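Local coordinates for protein glycoside Hydrolase (Bacteroides uniformis, PDB 5T99) that probably hydrolyses galactosidic bonds as a family 2 glycoside hydrolase, consistent with a role in agarose breakdown by a gut symbiont, at residues N382-H385 / L386-D389; T397-I400 / M401-R404; E639-N643 / G644-G648; A806-K809 / G810-T813. All blocks are in the same frame, centred on the assembly; numbering follows the deposited sequence.

Contact 1: N382-H385 / L386-D389; sequences NGYH and LYFD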
loop_
_atom_site.group_PDB
_atom_site.type_symbol
_atom_site.label_atom_id
_atom_site.label_comp_id
_atom_site.label_asym_id
_atom_site.label_seq_id
_atom_site.Cartn_x
_atom_site.Cartn_y
_atom_site.Cartn_z
ATOM N N ASN A 382 17.020 13.981 -10.515
ATOM C CA ASN A 382 17.519 12.607 -10.558
ATOM C C ASN A 382 16.389 11.557 -10.545
ATOM O O ASN A 382 16.546 10.471 -9.981
ATOM C CB ASN A 382 18.505 12.392 -9.409
ATOM C CG ASN A 382 19.740 13.269 -9.538
ATOM O OD1 ASN A 382 20.497 13.150 -10.501
ATOM N ND2 ASN A 382 19.954 14.149 -8.569
ATOM N N GLY A 383 15.265 11.894 -11.186
ATOM C CA GLY A 383 14.138 10.981 -11.346
ATOM C C GLY A 383 14.370 9.909 -12.408
ATOM O O GLY A 383 15.493 9.744 -12.930
ATOM N N TYR A 384 13.297 9.181 -12.734
ATOM C CA TYR A 384 13.400 8.010 -13.607
ATOM C C TYR A 384 13.842 8.349 -15.047
ATOM O O TYR A 384 14.389 7.491 -15.734
ATOM C CB TYR A 384 12.084 7.200 -13.602
ATOM C CG TYR A 384 12.228 5.828 -14.234
ATOM C CD1 TYR A 384 13.034 4.857 -13.644
ATOM C CD2 TYR A 384 11.580 5.502 -15.424
ATOM C CE1 TYR A 384 13.191 3.603 -14.213
ATOM C CE2 TYR A 384 11.742 4.244 -16.002
ATOM C CZ TYR A 384 12.547 3.302 -15.389
ATOM O OH TYR A 384 12.717 2.050 -15.925
ATOM N N HIS A 385 13.644 9.595 -15.488
ATOM C CA HIS A 385 14.109 10.038 -16.816
ATOM C C HIS A 385 15.595 9.768 -17.109
ATOM O O HIS A 385 15.976 9.628 -18.272
ATOM C CB HIS A 385 13.812 11.528 -17.030
ATOM C CG HIS A 385 14.815 12.436 -16.395
ATOM N ND1 HIS A 385 14.719 12.849 -15.084
ATOM C CD2 HIS A 385 15.955 12.985 -16.883
ATOM C CE1 HIS A 385 15.757 13.609 -14.789
ATOM N NE2 HIS A 385 16.516 13.720 -15.867
ATOM N N LEU A 386 16.427 9.706 -16.073
ATOM C CA LEU A 386 17.819 9.267 -16.232
ATOM C C LEU A 386 17.960 7.845 -16.762
ATOM O O LEU A 386 18.939 7.524 -17.427
ATOM C CB LEU A 386 18.567 9.353 -14.900
ATOM C CG LEU A 386 18.790 10.753 -14.325
ATOM C CD1 LEU A 386 19.358 10.653 -12.910
ATOM C CD2 LEU A 386 19.692 11.586 -15.233
ATOM N N TYR A 387 16.990 6.995 -16.438
ATOM C CA TYR A 387 17.043 5.574 -16.752
ATOM C C TYR A 387 16.066 5.124 -17.823
ATOM O O TYR A 387 16.192 3.992 -18.301
ATOM C CB TYR A 387 16.801 4.785 -15.471
ATOM C CG TYR A 387 17.672 5.290 -14.353
ATOM C CD1 TYR A 387 19.055 5.116 -14.394
ATOM C CD2 TYR A 387 17.124 5.995 -13.283
ATOM C CE1 TYR A 387 19.864 5.607 -13.382
ATOM C CE2 TYR A 387 17.924 6.480 -12.263
ATOM C CZ TYR A 387 19.286 6.284 -12.323
ATOM O OH TYR A 387 20.060 6.766 -11.312
ATOM N N PHE A 388 15.142 6.007 -18.226
ATOM C CA PHE A 388 14.005 5.629 -19.052
ATOM C C PHE A 388 14.376 4.934 -20.356
ATOM O O PHE A 388 13.814 3.885 -20.649
ATOM C CB PHE A 388 13.094 6.823 -19.355
ATOM C CG PHE A 388 11.784 6.439 -20.005
ATOM C CD1 PHE A 388 10.664 6.123 -19.222
ATOM C CD2 PHE A 388 11.662 6.381 -21.396
ATOM C CE1 PHE A 388 9.449 5.766 -19.813
ATOM C CE2 PHE A 388 10.453 6.028 -21.992
ATOM C CZ PHE A 388 9.344 5.714 -21.198
ATOM N N ASP A 389 15.303 5.501 -21.122
ATOM C CA ASP A 389 15.692 4.903 -22.403
ATOM C C ASP A 389 16.302 3.499 -22.247
ATOM O O ASP A 389 15.939 2.581 -22.981
ATOM C CB ASP A 389 16.643 5.831 -23.168
ATOM C CG ASP A 389 15.908 6.920 -23.934
ATOM O OD1 ASP A 389 16.555 7.585 -24.778
ATOM O OD2 ASP A 389 14.692 7.115 -23.695
HETATM O O HOH W 1 18.339 8.415 -9.436
HETATM O O HOH W 2 16.744 7.879 -20.275
#
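Leu386 lies alongside the imidazole of His385, both side chains pointing the same way. Its CG stands over one ring face, 4.3 Å from the ring centroid, in a CH-pi contact offset toward the rim. The ring gets there through a chi1 of 81°, which sets His385 CG between its own N and carbonyl carbon and folds the imidazole back over the next peptide. Leu386 N therefore sits over a ring face too, 3.2 Å from His385 CG. On its polar side, His385 ND1 is hydrogen-bonded to Glu374. With alanine in its place, Glu374 would probably lose this partner and one side of Leu386 its ring cover. The CD1 branch of Leu386 touches the backbone of Asn382, 3.6 Å from its CA. Asn382 itself is held by Asp157 through ND2.

Tyr384 and Phe388 cross at about a right angle. Tyr384 CE2 comes 3.9 Å from Phe388 CD1, and Tyr384 CE1 packs against Tyr387 CB. Tyr384 OH reaches Asp395 on the following helix, and its ring stacks on Phe372. A water joins Asn382 O to Tyr387 OH, and a second links His385 O to Asp389 N.

Two backbone bonds close the bend: Leu386 N to Gly383 O at 3.3 Å and Tyr387 N to Tyr384 O at 2.7 Å. In both, the donor stands above the carbonyl plane. These two successive i to i+3 bonds make a tight bend that leads into helix 388-403 of the TIM-barrel domain.

Contact 2: T397-I400 / M401-R404; sequences TSLI and MRDR. With EDO (1,2-ethanediol), chain K; EDO (1,2-ethanediol), chain J.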
loop_
_atom_site.group_PDB
_atom_site.type_symbol
_atom_site.label_atom_id
_atom_site.label_comp_id
_atom_site.label_asym_id
_atom_site.label_seq_id
_atom_site.Cartn_x
_atom_site.Cartn_y
_atom_site.Cartn_z
ATOM N N THR A 397 8.359 -4.542 -18.001
ATOM C CA THR A 397 8.321 -5.976 -18.189
ATOM C C THR A 397 8.451 -6.692 -16.842
ATOM O O THR A 397 7.661 -7.585 -16.543
ATOM C CB THR A 397 9.390 -6.461 -19.187
ATOM O OG1 THR A 397 9.092 -5.931 -20.484
ATOM C CG2 THR A 397 9.439 -8.018 -19.267
ATOM N N SER A 398 9.410 -6.271 -16.026
ATOM C CA SER A 398 9.619 -6.873 -14.695
ATOM C C SER A 398 8.393 -6.743 -13.786
ATOM O O SER A 398 8.053 -7.684 -13.070
ATOM C CB SER A 398 10.840 -6.263 -14.003
ATOM O OG SER A 398 11.020 -6.853 -12.734
ATOM N N LEU A 399 7.730 -5.591 -13.827
ATOM C CA LEU A 399 6.506 -5.372 -13.065
ATOM C C LEU A 399 5.384 -6.346 -13.481
ATOM O O LEU A 399 4.741 -6.974 -12.644
ATOM C CB LEU A 399 6.030 -3.927 -13.248
ATOM C CG LEU A 399 4.639 -3.576 -12.710
ATOM C CD1 LEU A 399 4.627 -3.736 -11.194
ATOM C CD2 LEU A 399 4.221 -2.177 -13.141
ATOM N N ILE A 400 5.132 -6.439 -14.777
ATOM C CA ILE A 400 4.028 -7.256 -15.275
ATOM C C ILE A 400 4.307 -8.749 -15.046
ATOM O O ILE A 400 3.411 -9.483 -14.643
ATOM C CB ILE A 400 3.717 -6.921 -16.743
ATOM C CG1 ILE A 400 3.140 -5.502 -16.818
ATOM C CG2 ILE A 400 2.741 -7.926 -17.348
ATOM C CD1 ILE A 400 3.089 -4.926 -18.211
ATOM N N MET A 401 5.553 -9.168 -15.252
ATOM C CA MET A 401 5.957 -10.551 -14.996
ATOM C C MET A 401 5.795 -10.924 -13.510
ATOM O O MET A 401 5.342 -12.029 -13.184
ATOM C CB MET A 401 7.411 -10.779 -15.425
ATOM C CG MET A 401 7.681 -10.639 -16.914
ATOM S SD MET A 401 6.985 -11.982 -17.863
ATOM C CE MET A 401 8.278 -13.202 -17.596
ATOM N N ARG A 402 6.141 -9.987 -12.629
ATOM C CA ARG A 402 6.008 -10.167 -11.183
ATOM C C ARG A 402 4.550 -10.249 -10.744
ATOM O O ARG A 402 4.210 -11.105 -9.921
ATOM C CB ARG A 402 6.690 -8.998 -10.439
ATOM C CG ARG A 402 6.895 -9.179 -8.938
ATOM C CD ARG A 402 7.357 -7.896 -8.241
ATOM N NE ARG A 402 6.272 -6.928 -8.133
ATOM C CZ ARG A 402 6.249 -5.860 -7.330
ATOM N NH1 ARG A 402 7.273 -5.559 -6.517
ATOM N NH2 ARG A 402 5.170 -5.081 -7.332
ATOM N N ASP A 403 3.700 -9.368 -11.281
ATOM C CA ASP A 403 2.353 -9.168 -10.726
ATOM C C ASP A 403 1.165 -9.719 -11.531
ATOM O O ASP A 403 0.038 -9.632 -11.061
ATOM C CB ASP A 403 2.108 -7.673 -10.454
ATOM C CG ASP A 403 3.043 -7.104 -9.414
ATOM O OD1 ASP A 403 3.782 -7.897 -8.783
ATOM O OD2 ASP A 403 3.040 -5.859 -9.233
ATOM N N ARG A 404 1.403 -10.304 -12.704
ATOM C CA ARG A 404 0.298 -10.710 -13.583
ATOM C C ARG A 404 -0.493 -11.949 -13.132
ATOM O O ARG A 404 -1.386 -12.385 -13.853
ATOM C CB ARG A 404 0.781 -10.910 -15.019
ATOM C CG ARG A 404 1.774 -12.052 -15.219
ATOM C CD ARG A 404 2.304 -11.995 -16.628
ATOM N NE ARG A 404 3.269 -13.036 -16.923
ATOM C CZ ARG A 404 3.710 -13.330 -18.148
ATOM N NH1 ARG A 404 3.269 -12.661 -19.218
ATOM N NH2 ARG A 404 4.605 -14.308 -18.315
HETATM C C1 EDO K . 4.685 -15.241 -22.475
HETATM O O1 EDO K . 4.424 -15.950 -23.696
HETATM C C2 EDO K . 4.207 -13.795 -22.527
HETATM O O2 EDO K . 5.204 -12.911 -21.997
HETATM C C1 EDO J . -5.161 -13.902 -12.844
HETATM O O1 EDO J . -3.933 -13.832 -13.613
HETATM C C2 EDO J . -5.226 -15.136 -11.936
HETATM O O2 EDO J . -5.268 -14.796 -10.534
#
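Residues 397-403 are the last turns of helix 388-403, and Arg404 follows it. Successive i to i+4 bonds hold the backbone. Met401 N meets Thr397 O at 2.9 Å, nearly along the C=O axis. Arg402 N to Ser398 O and Asp403 N to Leu399 O follow, each donor tilted from the carbonyl plane. The final bond, Arg404 N to Ile400 O, is weak, with an angle of 127° at the hydrogen.

Thr397 and Met401 run side by side, with CG2 of the threonine 3.9 Å from CG of the methionine. Leu399 CD1 packs 3.3 Å from Asp403 OD2. Arg402 grips that carboxylate side-on: NE bonds OD1 at 2.7 Å, and NH2 bonds OD2 on its syn lone pair at 3.0 Å. The bend at Arg402 chi3 (73°) turns the guanidinium back to its neighbour. Met401 SD lies 3.4 Å above the guanidinium plane of Arg404, whose NH1 makes a weak bond to an ethanediol.

Ile400 also packs on helix 427-441 and on Trp412 of strand 409-416. The arrangement is that of a helix C-terminus in a beta-alpha-beta unit of the TIM barrel, between strands 366-370 and 409-416.

Contact 3: E639-N643 / G644-G648; sequences ELFLN and GKSLG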
loop_
_atom_site.group_PDB
_atom_site.type_symbol
_atom_site.label_atom_id
_atom_site.label_comp_id
_atom_site.label_asym_id
_atom_site.label_seq_id
_atom_site.Cartn_x
_atom_site.Cartn_y
_atom_site.Cartn_z
ATOM N N GLU A 639 -30.565 14.460 14.330
ATOM C CA GLU A 639 -31.037 15.461 15.288
ATOM C C GLU A 639 -29.950 15.682 16.317
ATOM O O GLU A 639 -29.398 14.723 16.840
ATOM C CB GLU A 639 -32.330 14.989 15.975
ATOM C CG GLU A 639 -33.018 16.057 16.832
ATOM C CD GLU A 639 -34.447 15.705 17.237
ATOM O OE1 GLU A 639 -34.843 14.524 17.146
ATOM O OE2 GLU A 639 -35.178 16.622 17.658
ATOM N N LEU A 640 -29.651 16.950 16.592
ATOM C CA LEU A 640 -28.595 17.348 17.519
ATOM C C LEU A 640 -29.218 17.766 18.861
ATOM O O LEU A 640 -30.269 18.419 18.891
ATOM C CB LEU A 640 -27.805 18.506 16.901
ATOM C CG LEU A 640 -26.446 18.874 17.491
ATOM C CD1 LEU A 640 -25.468 17.713 17.380
ATOM C CD2 LEU A 640 -25.863 20.095 16.796
ATOM N N PHE A 641 -28.574 17.377 19.961
ATOM C CA PHE A 641 -29.069 17.658 21.312
ATOM C C PHE A 641 -27.941 18.253 22.134
ATOM O O PHE A 641 -26.891 17.628 22.246
ATOM C CB PHE A 641 -29.573 16.373 21.999
ATOM C CG PHE A 641 -30.844 15.800 21.405
ATOM C CD1 PHE A 641 -32.094 16.139 21.926
ATOM C CD2 PHE A 641 -30.793 14.893 20.341
ATOM C CE1 PHE A 641 -33.267 15.602 21.391
ATOM C CE2 PHE A 641 -31.962 14.354 19.802
ATOM C CZ PHE A 641 -33.200 14.711 20.326
ATOM N N LEU A 642 -28.143 19.454 22.688
ATOM C CA LEU A 642 -27.167 20.073 23.600
ATOM C C LEU A 642 -27.704 20.032 25.029
ATOM O O LEU A 642 -28.709 20.673 25.328
ATOM C CB LEU A 642 -26.874 21.518 23.192
ATOM C CG LEU A 642 -25.908 22.310 24.084
ATOM C CD1 LEU A 642 -24.544 21.637 24.186
ATOM C CD2 LEU A 642 -25.776 23.732 23.565
ATOM N N ASN A 643 -27.023 19.280 25.897
ATOM C CA ASN A 643 -27.469 19.033 27.281
ATOM C C ASN A 643 -28.947 18.601 27.373
ATOM O O ASN A 643 -29.699 19.093 28.212
ATOM C CB ASN A 643 -27.202 20.269 28.148
ATOM C CG ASN A 643 -25.727 20.552 28.304
ATOM O OD1 ASN A 643 -24.977 19.698 28.756
ATOM N ND2 ASN A 643 -25.299 21.753 27.933
ATOM N N GLY A 644 -29.355 17.699 26.485
ATOM C CA GLY A 644 -30.733 17.226 26.437
ATOM C C GLY A 644 -31.703 18.037 25.589
ATOM O O GLY A 644 -32.729 17.503 25.176
ATOM N N LYS A 645 -31.404 19.309 25.319
ATOM C CA LYS A 645 -32.305 20.157 24.535
ATOM C C LYS A 645 -32.053 19.985 23.030
ATOM O O LYS A 645 -30.922 20.159 22.561
ATOM C CB LYS A 645 -32.143 21.630 24.932
ATOM C CG LYS A 645 -33.356 22.489 24.563
ATOM C CD LYS A 645 -33.074 23.989 24.627
ATOM C CE LYS A 645 -32.128 24.459 23.525
ATOM N NZ LYS A 645 -32.444 25.840 23.050
ATOM N N SER A 646 -33.110 19.655 22.287
ATOM C CA SER A 646 -33.039 19.502 20.827
ATOM C C SER A 646 -32.680 20.813 20.131
ATOM O O SER A 646 -33.158 21.866 20.525
ATOM C CB SER A 646 -34.378 18.995 20.279
ATOM O OG SER A 646 -34.378 18.921 18.863
ATOM N N LEU A 647 -31.827 20.736 19.111
ATOM C CA LEU A 647 -31.462 21.891 18.285
ATOM C C LEU A 647 -31.991 21.764 16.867
ATOM O O LEU A 647 -31.627 22.560 16.011
ATOM C CB LEU A 647 -29.950 22.059 18.244
ATOM C CG LEU A 647 -29.260 22.340 19.579
ATOM C CD1 LEU A 647 -27.754 22.149 19.446
ATOM C CD2 LEU A 647 -29.572 23.741 20.073
ATOM N N GLY A 648 -32.845 20.772 16.615
ATOM C CA GLY A 648 -33.481 20.601 15.307
ATOM C C GLY A 648 -33.027 19.372 14.532
ATOM O O GLY A 648 -31.890 18.918 14.650
HETATM O O HOH W 3 -27.129 16.231 25.079
#
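Ser646 OG takes part in two hydrogen bonds. It donates to Glu639 OE2 at 2.7 Å and accepts from Gly648 N at 3.3 Å, the latter bond forming an ST turn. The serine meets the carboxylate on its anti side, 21° out of the plane. Glu639 CG is anti to the backbone N (chi1 -171°), and the chain beyond it is extended, which carries OE2 across to the second strand. Cutting Glu639 back to alanine is likely to leave the Ser646 hydroxyl without its acceptor, with the Gly648 N bond still on its oxygen.

The backbone pairs are antiparallel. Leu642 and Lys645 form a hydrogen-bonded pair, with Leu642 N to Lys645 O at 2.9 Å and Lys645 N to Leu642 O at 3.0 Å. Phe641 and Ser646 form a non-hydrogen-bonded pair on the other face, where Phe641 CE1 touches Ser646 CB at 3.7 Å. The edge of the Phe641 ring meets Gly644 O. Leu647 CD1 crosses to Leu640 CD2 at 3.8 Å and to Leu642 CB at 3.9 Å.

A type I' turn from Leu642 to Lys645 closes this beta hairpin of the DUF4982 region. The leucines also pack on strand 677-682, giving that side an apolar patch, though Lys645 starts from the same face as Leu642. The other face combines an aromatic ring with a serine bonded to a carboxylate, which is likely to polarise that hydroxyl.

Contact 4: A806-K809 / G810-T813; sequences ATSK and GLKT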
loop_
_atom_site.group_PDB
_atom_site.type_symbol
_atom_site.label_atom_id
_atom_site.label_comp_id
_atom_site.label_asym_id
_atom_site.label_seq_id
_atom_site.Cartn_x
_atom_site.Cartn_y
_atom_site.Cartn_z
ATOM N N ALA A 806 3.047 2.996 30.307
ATOM C CA ALA A 806 3.023 4.348 29.744
ATOM C C ALA A 806 2.853 5.358 30.868
ATOM O O ALA A 806 1.880 5.291 31.627
ATOM C CB ALA A 806 1.899 4.493 28.728
ATOM N N THR A 807 3.809 6.283 30.960
ATOM C CA THR A 807 3.870 7.297 32.006
ATOM C C THR A 807 3.931 8.668 31.366
ATOM O O THR A 807 4.316 8.805 30.204
ATOM C CB THR A 807 5.123 7.127 32.886
ATOM O OG1 THR A 807 6.303 7.336 32.105
ATOM C CG2 THR A 807 5.181 5.734 33.486
ATOM N N SER A 808 3.560 9.677 32.144
ATOM C CA SER A 808 3.556 11.069 31.699
ATOM C C SER A 808 3.497 11.952 32.950
ATOM O O SER A 808 2.732 11.666 33.870
ATOM C CB SER A 808 2.353 11.326 30.781
ATOM O OG SER A 808 2.377 12.627 30.211
ATOM N N LYS A 809 4.311 13.003 32.993
ATOM C CA LYS A 809 4.393 13.866 34.176
ATOM C C LYS A 809 3.024 14.426 34.592
ATOM O O LYS A 809 2.368 15.138 33.832
ATOM C CB LYS A 809 5.425 14.987 33.970
ATOM C CG LYS A 809 6.858 14.482 34.129
ATOM C CD LYS A 809 7.902 15.407 33.510
ATOM C CE LYS A 809 9.306 14.816 33.643
ATOM N NZ LYS A 809 10.270 15.391 32.658
ATOM N N GLY A 810 2.596 14.046 35.798
ATOM C CA GLY A 810 1.334 14.517 36.385
ATOM C C GLY A 810 0.065 13.744 36.044
ATOM O O GLY A 810 -1.007 14.166 36.456
ATOM N N LEU A 811 0.173 12.635 35.295
ATOM C CA LEU A 811 -0.997 11.814 34.903
ATOM C C LEU A 811 -0.927 10.430 35.511
ATOM O O LEU A 811 0.155 9.959 35.862
ATOM C CB LEU A 811 -1.102 11.672 33.376
ATOM C CG LEU A 811 -1.047 12.950 32.529
ATOM C CD1 LEU A 811 -1.249 12.596 31.061
ATOM C CD2 LEU A 811 -2.072 13.988 32.972
ATOM N N LYS A 812 -2.082 9.777 35.626
ATOM C CA LYS A 812 -2.126 8.388 36.089
ATOM C C LYS A 812 -1.467 7.465 35.053
ATOM O O LYS A 812 -1.898 7.413 33.901
ATOM C CB LYS A 812 -3.563 7.927 36.387
ATOM C CG LYS A 812 -3.646 6.650 37.225
ATOM C CD LYS A 812 -5.068 6.097 37.354
ATOM N N THR A 813 -0.411 6.773 35.488
ATOM C CA THR A 813 0.282 5.739 34.720
ATOM C C THR A 813 -0.693 4.676 34.172
ATOM O O THR A 813 -1.686 4.352 34.825
ATOM C CB THR A 813 1.358 5.062 35.611
ATOM O OG1 THR A 813 2.390 6.006 35.925
ATOM C CG2 THR A 813 1.986 3.845 34.948
#
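A type II beta turn from Ser808 to Leu811 reverses the chain after strand 800-807, in the C-terminal domain 5 region of this family 2 enzyme. The two arms run back past each other in nearly opposite directions. The turn is closed by Leu811 N, which donates to Ser808 O at 3.1 Å. That bond is fairly straight, 165° at the hydrogen, with the donor tilted from the carbonyl plane.

Lys809 and Gly810 take the two corner positions at the exposed tip. Gly810 has a phi of 87°, which suits a residue without a side chain. A CB there would clash with Lys809 O. Lys809 stretches its side chain away from the turn.

Below the tip, the side chain of Ser808 meets that of Leu811. Leu811 CD1 lies against both Ser808 CB, at 3.8 Å, and Ser808 OG. The serine hydroxyl is hydrogen-bonded to Leu751 O, so the leucine packs beside a polar group that already has a partner. Both residues also touch Ile714 of strand 713-718, which brings this side of the turn against the neighbouring sheet.

Further down the arms, Thr813 CA makes a CA-H...O contact of 3.5 Å with Ala806 O. Beyond it, Ala806 pairs through its backbone with Ala814, where strand 814-821 starts. Thr807 and Thr813 lie side by side and point the same way. With chi1 of -67°, Thr813 holds its hydroxyl beside its own backbone N, and OG1 comes 3.7 Å from the methyl CG2 of Thr807.

In the fold
The four contacts follow one another along the chain, each closing before the next opens. Contacts 1 and 2 share helix 388-403 of the TIM-barrel domain: contact 1 leads into it and contact 2 ends it. Their centres are about 20 Å apart, and they do not touch. Contact 3 is a hairpin at the edge of a sheet in the DUF4982 region, about 60 Å from contact 1 between centres. Contact 4 lies in the C-terminal region, about 36 Å from contact 3 between centres. The chain thus joins the TIM-barrel domain to separate beta-rich regions, which are probably accessory.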